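Local coordinates for Rod shape determining protein RodA (Thermus thermophilus, PDB 6BAR) that probably polymerises lipid-linked disaccharide-peptide units into glycan strands of the peptidoglycan wall, so supporting cell elongation from within the membrane, at residues N29-A34 with F256-W261; Q310-N314 with T325-P330; N91-A95 with L149-L153. All blocks are in the same frame, centred on the assembly; numbering follows the deposited sequence.

All three contacts are partly buried. Interaction 2 is innermost, its centre about 9 Å from the chain's centre, and none of its touching residues is exposed; interactions 1 and 3 lie further out, with exposed members in Ala34 and in Gly92 and Pro151. Interaction 1 joins helix 13-30 to helix 258-264 beside a bound lipid, combining small apolar contacts with an asparagine amide. In interaction 2 helix 294-319 meets the extended chain that follows it, through branched side chains and weak amide bonds. Interaction 3 pairs two loops without any hydrogen bond between them. Interaction 2 touches both others, through Leu329 on Phe258 and Thr325 on Leu153.

Interaction 1. Residues N29-A34 with F256-W261; sequences NLGSAA and FVFSVW. With OLC ((2R)-2,3-dihydroxypropyl (9Z)-octadec-9-enoate), chain B.
Asn29, whose side chain meets Val257 and Trp261, has a backbone carbonyl oxygen gripped by two amides: Ser32 N, 2.9 Å from Asn29 O, and Ala33 N, modelled too close to be taken literally. Here the chain curls over as helix 13-30 runs out, bringing Ala33 and Ala34 round to the same partner segment that the Asn29 side chain reaches. That side chain has CG anti to the backbone N (chi1 -176°), which carries the carboxamide out to the beginning of helix 258-264. Its ND2 is modelled as donating to Val257 O, but that separation too is doubtfully short at this resolution. The amide also passes beside Trp261, with CB of the tryptophan 3.4 Å from Asn29 ND2 and Asn29 OD1 at the edge of the indole; the two planes are steeply turned, 77° apart.

The rest is apolar. Ala33 CB meets the branch point of Val260, CB to CB, at 3.6 Å, and Val260 CG1 lies alongside Ala33 CA. Leu30 reaches over with one methyl, CD1 lying 3.9 Å from Val257 CG2. That same Val257 CG2 sits 3.8 Å above the centre of the Phe256 ring, while Ala34 CB comes up in plane at the ring edge, 3.6 Å from Phe256 CD2. On the lipid side, Gly31 O lies 3.0 Å from O20 of the bound monoolein.

Ser32 OG is also within hydrogen-bonding distance of Glu264 OE2 on helix 258-264. Trp261 stacks on Trp265 and meets Phe332 edge-to-face, and Leu30 rests on Leu40 and Gln43. The contact thus joins the end of helix 13-30 to the start of helix 258-264, with helix 39-56 packed against Leu30.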
loop_
_atom_site.group_PDB
_atom_site.type_symbol
_atom_site.label_atom_id
_atom_site.label_comp_id
_atom_site.label_asym_id
_atom_site.label_seq_id
_atom_site.Cartn_x
_atom_site.Cartn_y
_atom_site.Cartn_z
ATOM N N ASN A 29 -14.338 -9.257 11.680
ATOM C CA ASN A 29 -13.416 -9.382 12.800
ATOM C C ASN A 29 -13.475 -8.163 13.706
ATOM O O ASN A 29 -13.508 -8.295 14.933
ATOM C CB ASN A 29 -11.988 -9.579 12.304
ATOM C CG ASN A 29 -11.019 -9.820 13.440
ATOM O OD1 ASN A 29 -11.331 -10.542 14.388
ATOM N ND2 ASN A 29 -9.844 -9.209 13.361
ATOM N N LEU A 30 -13.474 -6.965 13.116
ATOM C CA LEU A 30 -13.526 -5.753 13.924
ATOM C C LEU A 30 -14.768 -5.720 14.806
ATOM O O LEU A 30 -14.728 -5.182 15.918
ATOM C CB LEU A 30 -13.482 -4.522 13.026
ATOM C CG LEU A 30 -13.157 -3.218 13.745
ATOM C CD1 LEU A 30 -11.780 -3.288 14.399
ATOM C CD2 LEU A 30 -13.241 -2.052 12.782
ATOM N N GLY A 31 -15.872 -6.301 14.341
ATOM C CA GLY A 31 -17.068 -6.360 15.158
ATOM C C GLY A 31 -16.966 -7.272 16.363
ATOM O O GLY A 31 -17.904 -7.300 17.167
ATOM N N SER A 32 -15.872 -8.022 16.504
ATOM C CA SER A 32 -15.689 -8.872 17.675
ATOM C C SER A 32 -14.315 -8.630 18.288
ATOM O O SER A 32 -14.112 -8.849 19.488
ATOM C CB SER A 32 -15.876 -10.351 17.313
ATOM O OG SER A 32 -14.810 -10.838 16.515
ATOM N N ALA A 33 -13.371 -8.166 17.469
ATOM C CA ALA A 33 -12.025 -7.822 17.927
ATOM C C ALA A 33 -12.058 -6.401 18.470
ATOM O O ALA A 33 -11.899 -5.426 17.732
ATOM C CB ALA A 33 -11.014 -7.964 16.798
ATOM N N ALA A 34 -12.258 -6.296 19.785
ATOM C CA ALA A 34 -12.438 -5.031 20.492
ATOM C C ALA A 34 -13.465 -4.172 19.763
ATOM O O ALA A 34 -13.103 -3.185 19.109
ATOM C CB ALA A 34 -11.107 -4.291 20.641
ATOM N N PHE A 256 -4.453 -4.728 17.555
ATOM C CA PHE A 256 -5.627 -5.141 18.323
ATOM C C PHE A 256 -6.732 -5.714 17.449
ATOM O O PHE A 256 -7.766 -6.132 17.981
ATOM C CB PHE A 256 -6.160 -3.971 19.173
ATOM C CG PHE A 256 -7.055 -2.991 18.432
ATOM C CD1 PHE A 256 -6.529 -2.067 17.543
ATOM C CD2 PHE A 256 -8.421 -2.956 18.684
ATOM C CE1 PHE A 256 -7.351 -1.154 16.893
ATOM C CE2 PHE A 256 -9.246 -2.046 18.035
ATOM C CZ PHE A 256 -8.710 -1.145 17.141
ATOM N N VAL A 257 -6.524 -5.765 16.133
ATOM C CA VAL A 257 -7.467 -6.364 15.197
ATOM C C VAL A 257 -6.943 -7.735 14.787
ATOM O O VAL A 257 -7.721 -8.646 14.483
ATOM C CB VAL A 257 -7.681 -5.450 13.976
ATOM C CG1 VAL A 257 -8.825 -5.962 13.106
ATOM C CG2 VAL A 257 -7.937 -4.023 14.429
ATOM N N PHE A 258 -5.621 -7.893 14.789
ATOM C CA PHE A 258 -5.024 -9.149 14.355
ATOM C C PHE A 258 -4.684 -10.074 15.519
ATOM O O PHE A 258 -4.764 -11.301 15.374
ATOM C CB PHE A 258 -3.772 -8.876 13.523
ATOM C CG PHE A 258 -3.084 -10.121 13.053
ATOM C CD1 PHE A 258 -3.543 -10.806 11.939
ATOM C CD2 PHE A 258 -1.983 -10.614 13.730
ATOM C CE1 PHE A 258 -2.913 -11.955 11.511
ATOM C CE2 PHE A 258 -1.350 -11.758 13.308
ATOM C CZ PHE A 258 -1.814 -12.431 12.197
ATOM N N SER A 259 -4.295 -9.517 16.671
ATOM C CA SER A 259 -4.017 -10.349 17.835
ATOM C C SER A 259 -5.274 -11.053 18.331
ATOM O O SER A 259 -5.176 -12.138 18.920
ATOM C CB SER A 259 -3.402 -9.499 18.958
ATOM O OG SER A 259 -4.313 -8.519 19.432
ATOM N N VAL A 260 -6.445 -10.466 18.091
ATOM C CA VAL A 260 -7.715 -11.078 18.467
ATOM C C VAL A 260 -8.166 -12.098 17.425
ATOM O O VAL A 260 -8.719 -13.144 17.774
ATOM C CB VAL A 260 -8.771 -9.974 18.681
ATOM C CG1 VAL A 260 -10.075 -10.572 19.192
ATOM C CG2 VAL A 260 -8.247 -8.913 19.645
ATOM N N TRP A 261 -7.931 -11.822 16.136
ATOM C CA TRP A 261 -8.281 -12.782 15.090
ATOM C C TRP A 261 -7.431 -14.042 15.188
ATOM O O TRP A 261 -7.938 -15.155 15.005
ATOM C CB TRP A 261 -8.128 -12.145 13.707
ATOM C CG TRP A 261 -8.145 -13.139 12.552
ATOM C CD1 TRP A 261 -7.071 -13.802 12.012
ATOM C CD2 TRP A 261 -9.291 -13.568 11.802
ATOM N NE1 TRP A 261 -7.483 -14.617 10.981
ATOM C CE2 TRP A 261 -8.838 -14.490 10.831
ATOM C CE3 TRP A 261 -10.656 -13.260 11.856
ATOM C CZ2 TRP A 261 -9.701 -15.107 9.927
ATOM C CZ3 TRP A 261 -11.512 -13.876 10.955
ATOM C CH2 TRP A 261 -11.030 -14.789 10.004
HETATM C C18 OLC B . -17.679 -5.556 0.566
HETATM C C10 OLC B . -21.077 -3.824 8.782
HETATM C C9 OLC B . -22.184 -3.919 9.550
HETATM C C17 OLC B . -17.662 -6.027 2.007
HETATM C C11 OLC B . -21.186 -3.479 7.310
HETATM C C8 OLC B . -22.043 -4.269 11.017
HETATM C C24 OLC B . -21.187 -11.998 18.779
HETATM C C16 OLC B . -18.460 -5.089 2.894
HETATM C C12 OLC B . -19.807 -3.414 6.688
HETATM C C7 OLC B . -21.268 -5.566 11.143
HETATM C C15 OLC B . -18.440 -5.597 4.324
HETATM C C13 OLC B . -19.877 -3.757 5.214
HETATM C C6 OLC B . -20.303 -5.515 12.311
HETATM C C14 OLC B . -19.732 -5.254 5.040
HETATM C C5 OLC B . -19.677 -6.882 12.532
HETATM C C4 OLC B . -20.744 -7.917 12.831
HETATM C C3 OLC B . -20.657 -8.437 14.255
HETATM C C2 OLC B . -21.020 -7.345 15.250
HETATM C C21 OLC B . -21.225 -9.581 18.238
HETATM C C1 OLC B . -21.537 -7.910 16.564
HETATM C C22 OLC B . -20.388 -10.851 18.188
HETATM O O19 OLC B . -22.725 -7.827 16.811
HETATM O O25 OLC B . -20.475 -13.215 18.712
HETATM O O23 OLC B . -20.046 -11.165 16.857
HETATM O O20 OLC B . -20.661 -8.516 17.494
#

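Interaction 2. Residues Q310-N314 with T325-P330; sequences QVVVN and TGLTLP
Val311 is at one tightly packed end of this contact. Val311 CG2 lies 3.9 Å from Pro330 CG, the two side chains crossing at about a right angle, and 4.0 Å from Leu329 CD1. Leu329 CG stands anti to the backbone N (chi1 -156°), which turns CD1 back onto the helix, where it also approaches Asn314 CB. Tyr277 of helix 266-288 packs on both Val311 and Leu329, and its hydroxyl bonds Pro330 O. Packing is as close at Leu327, a buried side chain whose CD1 lies 3.8 Å from Val313 CG1, with Val158 of helix 153-170 also against it.

In the middle, the chain's own carbonyls meet two amides. Thr328 O takes a weak bond from Gln310 NE2 at 3.1 Å, which Gln310 reaches with an extended side chain. As modelled, Asn314 ND2 gives long, weak bonds to Thr328 O and Leu327 O, and a bond within the helix to Gln310 O that is too short to be taken literally. Since Asn314 OD1 also falls very near Leu327 O, another acceptor, the turn of this amide is doubtful in detail.

The loose side is at Thr325, little covered by the helix, whose OG1 passes across Val313 CG1 at 3.7 Å. Between Thr325 and Leu327, Gly326 is exposed and makes no contact with the helix.

The arrangement is that of a connection between helices 294-319 and 336-354 that folds back and crosses the side of the first, at 310-314, in extended form, within a SEDS-family membrane protein.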
loop_
_atom_site.group_PDB
_atom_site.type_symbol
_atom_site.label_atom_id
_atom_site.label_comp_id
_atom_site.label_asym_id
_atom_site.label_seq_id
_atom_site.Cartn_x
_atom_site.Cartn_y
_atom_site.Cartn_z
ATOM N N GLN A 310 3.896 -4.852 3.553
ATOM C CA GLN A 310 3.170 -4.510 4.776
ATOM C C GLN A 310 2.641 -5.763 5.465
ATOM O O GLN A 310 2.709 -5.886 6.700
ATOM C CB GLN A 310 2.027 -3.547 4.479
ATOM C CG GLN A 310 2.508 -2.223 3.958
ATOM C CD GLN A 310 1.493 -1.124 4.151
ATOM O OE1 GLN A 310 1.489 -0.133 3.420
ATOM N NE2 GLN A 310 0.625 -1.287 5.145
ATOM N N VAL A 311 2.128 -6.717 4.682
ATOM C CA VAL A 311 1.612 -7.950 5.285
ATOM C C VAL A 311 2.723 -8.695 6.028
ATOM O O VAL A 311 2.559 -9.116 7.185
ATOM C CB VAL A 311 0.944 -8.838 4.220
ATOM C CG1 VAL A 311 0.572 -10.183 4.816
ATOM C CG2 VAL A 311 -0.287 -8.144 3.661
ATOM N N VAL A 312 3.880 -8.866 5.382
ATOM C CA VAL A 312 4.939 -9.630 6.037
ATOM C C VAL A 312 5.592 -8.840 7.168
ATOM O O VAL A 312 6.193 -9.443 8.064
ATOM C CB VAL A 312 6.002 -10.132 5.038
ATOM C CG1 VAL A 312 5.374 -11.092 4.031
ATOM C CG2 VAL A 312 6.703 -8.977 4.345
ATOM N N VAL A 313 5.477 -7.510 7.169
ATOM C CA VAL A 313 5.933 -6.724 8.315
ATOM C C VAL A 313 5.052 -7.002 9.525
ATOM O O VAL A 313 5.541 -7.198 10.646
ATOM C CB VAL A 313 5.953 -5.224 7.969
ATOM C CG1 VAL A 313 5.843 -4.379 9.235
ATOM C CG2 VAL A 313 7.219 -4.872 7.209
ATOM N N ASN A 314 3.733 -7.018 9.315
ATOM C CA ASN A 314 2.837 -7.335 10.423
ATOM C C ASN A 314 3.025 -8.769 10.917
ATOM O O ASN A 314 2.819 -9.044 12.107
ATOM C CB ASN A 314 1.389 -7.074 10.020
ATOM C CG ASN A 314 1.096 -5.589 9.855
ATOM O OD1 ASN A 314 0.701 -4.913 10.805
ATOM N ND2 ASN A 314 1.292 -5.076 8.646
ATOM N N THR A 325 5.717 -0.983 13.898
ATOM C CA THR A 325 5.590 0.217 13.087
ATOM C C THR A 325 4.114 0.546 12.913
ATOM O O THR A 325 3.234 -0.247 13.254
ATOM C CB THR A 325 6.261 0.032 11.722
ATOM O OG1 THR A 325 5.961 -1.276 11.214
ATOM C CG2 THR A 325 7.768 0.195 11.841
ATOM N N GLY A 326 3.844 1.727 12.363
ATOM C CA GLY A 326 2.471 2.148 12.162
ATOM C C GLY A 326 1.781 1.497 10.976
ATOM O O GLY A 326 0.722 1.962 10.548
ATOM N N LEU A 327 2.362 0.420 10.443
ATOM C CA LEU A 327 1.847 -0.228 9.238
ATOM C C LEU A 327 0.728 -1.194 9.603
ATOM O O LEU A 327 0.955 -2.179 10.315
ATOM C CB LEU A 327 2.960 -0.976 8.503
ATOM C CG LEU A 327 4.198 -0.200 8.051
ATOM C CD1 LEU A 327 5.208 -1.124 7.374
ATOM C CD2 LEU A 327 3.804 0.948 7.136
ATOM N N THR A 328 -0.471 -0.929 9.105
ATOM C CA THR A 328 -1.588 -1.821 9.357
ATOM C C THR A 328 -1.609 -2.946 8.330
ATOM O O THR A 328 -0.908 -2.922 7.315
ATOM C CB THR A 328 -2.906 -1.051 9.337
ATOM O OG1 THR A 328 -2.957 -0.218 8.174
ATOM C CG2 THR A 328 -3.023 -0.187 10.581
ATOM N N LEU A 329 -2.406 -3.957 8.630
ATOM C CA LEU A 329 -2.682 -5.002 7.666
ATOM C C LEU A 329 -3.649 -4.449 6.627
ATOM O O LEU A 329 -4.776 -4.085 6.980
ATOM C CB LEU A 329 -3.275 -6.214 8.361
ATOM C CG LEU A 329 -3.089 -7.538 7.640
ATOM C CD1 LEU A 329 -1.613 -7.770 7.381
ATOM C CD2 LEU A 329 -3.661 -8.640 8.496
ATOM N N PRO A 330 -3.252 -4.349 5.359
ATOM C CA PRO A 330 -4.088 -3.645 4.374
ATOM C C PRO A 330 -5.442 -4.316 4.163
ATOM O O PRO A 330 -5.538 -5.541 4.049
ATOM C CB PRO A 330 -3.232 -3.676 3.100
ATOM C CG PRO A 330 -2.196 -4.749 3.336
ATOM C CD PRO A 330 -1.949 -4.749 4.806
#

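Interaction 3. Residues N91-A95 with L149-L153; sequences NGARA and LQPDL
Two flat groups, the cis peptide between Gln150 and Pro151 and the carboxamide of Gln150, take up the small residues of 91-95. Ala93 CB sits over one face of the cis peptide, 3.3 Å from Gln150 O and 3.6 Å from Pro151 CD. Ala95 CB and Arg94 O both lie on one side of the carboxamide plane, Ala95 CB coming obliquely from above to 3.2 Å from Gln150 OE1. This is loop-on-loop packing built round a cis-proline peptide: the loop 149-153 links helix 131-148 to helix 153-170, and the loop 91-95 leads into the small hairpin of strands 97-99 and 102-104.

The backbones come close enough for a CH...O contact, with Ala93 CA 3.3 Å from Gln150 O. Gln150 CG stands anti to its carbonyl carbon (chi1 -75°) and the chain stays extended beyond it, running past Arg94 O, which lies 3.3 Å from CG, before the amide comes to Ala95. Leu80 and Leu84 of helix 69-86 also touch this buried side chain, and its NE2 makes a weak bond to Leu146 O.

With an alanine in place of Gln150 the carboxamide is gone, and Ala95 CB would probably face a gap and Leu146 O would probably lose its weak donor.

Just past the cis-proline the chain enters helix 153-170, where Asp152, at the N-cap, accepts a hydrogen bond from Gly155 N through OD1.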
loop_
_atom_site.group_PDB
_atom_site.type_symbol
_atom_site.label_atom_id
_atom_site.label_comp_id
_atom_site.label_asym_id
_atom_site.label_seq_id
_atom_site.Cartn_x
_atom_site.Cartn_y
_atom_site.Cartn_z
ATOM N N ASN A 91 2.282 9.562 17.798
ATOM C CA ASN A 91 3.180 8.711 18.563
ATOM C C ASN A 91 4.601 9.256 18.474
ATOM O O ASN A 91 5.558 8.498 18.280
ATOM C CB ASN A 91 3.095 7.265 18.065
ATOM C CG ASN A 91 1.878 6.525 18.616
ATOM O OD1 ASN A 91 1.944 5.332 18.911
ATOM N ND2 ASN A 91 0.769 7.240 18.774
ATOM N N GLY A 92 4.738 10.575 18.620
ATOM C CA GLY A 92 6.028 11.230 18.608
ATOM C C GLY A 92 6.465 11.760 17.264
ATOM O O GLY A 92 7.573 12.306 17.163
ATOM N N ALA A 93 5.635 11.613 16.232
ATOM C CA ALA A 93 5.956 12.036 14.875
ATOM C C ALA A 93 4.724 12.662 14.244
ATOM O O ALA A 93 3.623 12.114 14.357
ATOM C CB ALA A 93 6.430 10.855 14.022
ATOM N N ARG A 94 4.909 13.807 13.585
ATOM C CA ARG A 94 3.830 14.461 12.850
ATOM C C ARG A 94 3.796 13.900 11.431
ATOM O O ARG A 94 4.669 14.201 10.608
ATOM C CB ARG A 94 3.994 15.980 12.858
ATOM C CG ARG A 94 5.422 16.481 12.953
ATOM C CD ARG A 94 5.445 18.000 13.134
ATOM N NE ARG A 94 4.570 18.441 14.222
ATOM C CZ ARG A 94 4.358 19.716 14.548
ATOM N NH1 ARG A 94 3.545 20.021 15.553
ATOM N NH2 ARG A 94 4.958 20.687 13.872
ATOM N N ALA A 95 2.785 13.069 11.154
ATOM C CA ALA A 95 2.655 12.412 9.862
ATOM C C ALA A 95 1.216 12.421 9.362
ATOM O O ALA A 95 0.893 11.687 8.421
ATOM C CB ALA A 95 3.159 10.972 9.937
ATOM N N LEU A 149 12.118 12.268 8.562
ATOM C CA LEU A 149 12.092 13.504 9.336
ATOM C C LEU A 149 10.863 13.630 10.228
ATOM O O LEU A 149 10.771 14.597 10.992
ATOM C CB LEU A 149 12.151 14.714 8.397
ATOM C CG LEU A 149 13.485 15.425 8.165
ATOM C CD1 LEU A 149 14.562 14.461 7.685
ATOM C CD2 LEU A 149 13.299 16.559 7.173
ATOM N N GLN A 150 9.917 12.698 10.149
ATOM C CA GLN A 150 8.682 12.819 10.915
ATOM C C GLN A 150 8.898 12.465 12.387
ATOM O O GLN A 150 8.515 13.257 13.260
ATOM C CB GLN A 150 7.578 11.962 10.282
ATOM C CG GLN A 150 6.998 12.562 9.009
ATOM C CD GLN A 150 6.479 11.518 8.038
ATOM O OE1 GLN A 150 5.924 10.498 8.440
ATOM N NE2 GLN A 150 6.664 11.770 6.746
ATOM N N PRO A 151 9.501 11.305 12.724
ATOM C CA PRO A 151 9.971 10.172 11.911
ATOM C C PRO A 151 8.959 9.013 11.793
ATOM O O PRO A 151 8.309 8.668 12.780
ATOM C CB PRO A 151 11.228 9.723 12.656
ATOM C CG PRO A 151 10.925 10.017 14.080
ATOM C CD PRO A 151 10.010 11.219 14.106
ATOM N N ASP A 152 8.833 8.436 10.589
ATOM C CA ASP A 152 7.996 7.255 10.319
ATOM C C ASP A 152 8.802 6.366 9.377
ATOM O O ASP A 152 8.867 6.633 8.174
ATOM C CB ASP A 152 6.644 7.640 9.709
ATOM C CG ASP A 152 5.753 6.424 9.370
ATOM O OD1 ASP A 152 5.982 5.768 8.329
ATOM O OD2 ASP A 152 4.804 6.139 10.138
ATOM N N LEU A 153 9.429 5.321 9.919
ATOM C CA LEU A 153 10.239 4.444 9.084
ATOM C C LEU A 153 9.477 3.233 8.562
ATOM O O LEU A 153 10.014 2.508 7.724
ATOM C CB LEU A 153 11.496 3.985 9.837
ATOM C CG LEU A 153 11.389 3.354 11.225
ATOM C CD1 LEU A 153 10.978 1.888 11.165
ATOM C CD2 LEU A 153 12.716 3.508 11.950
#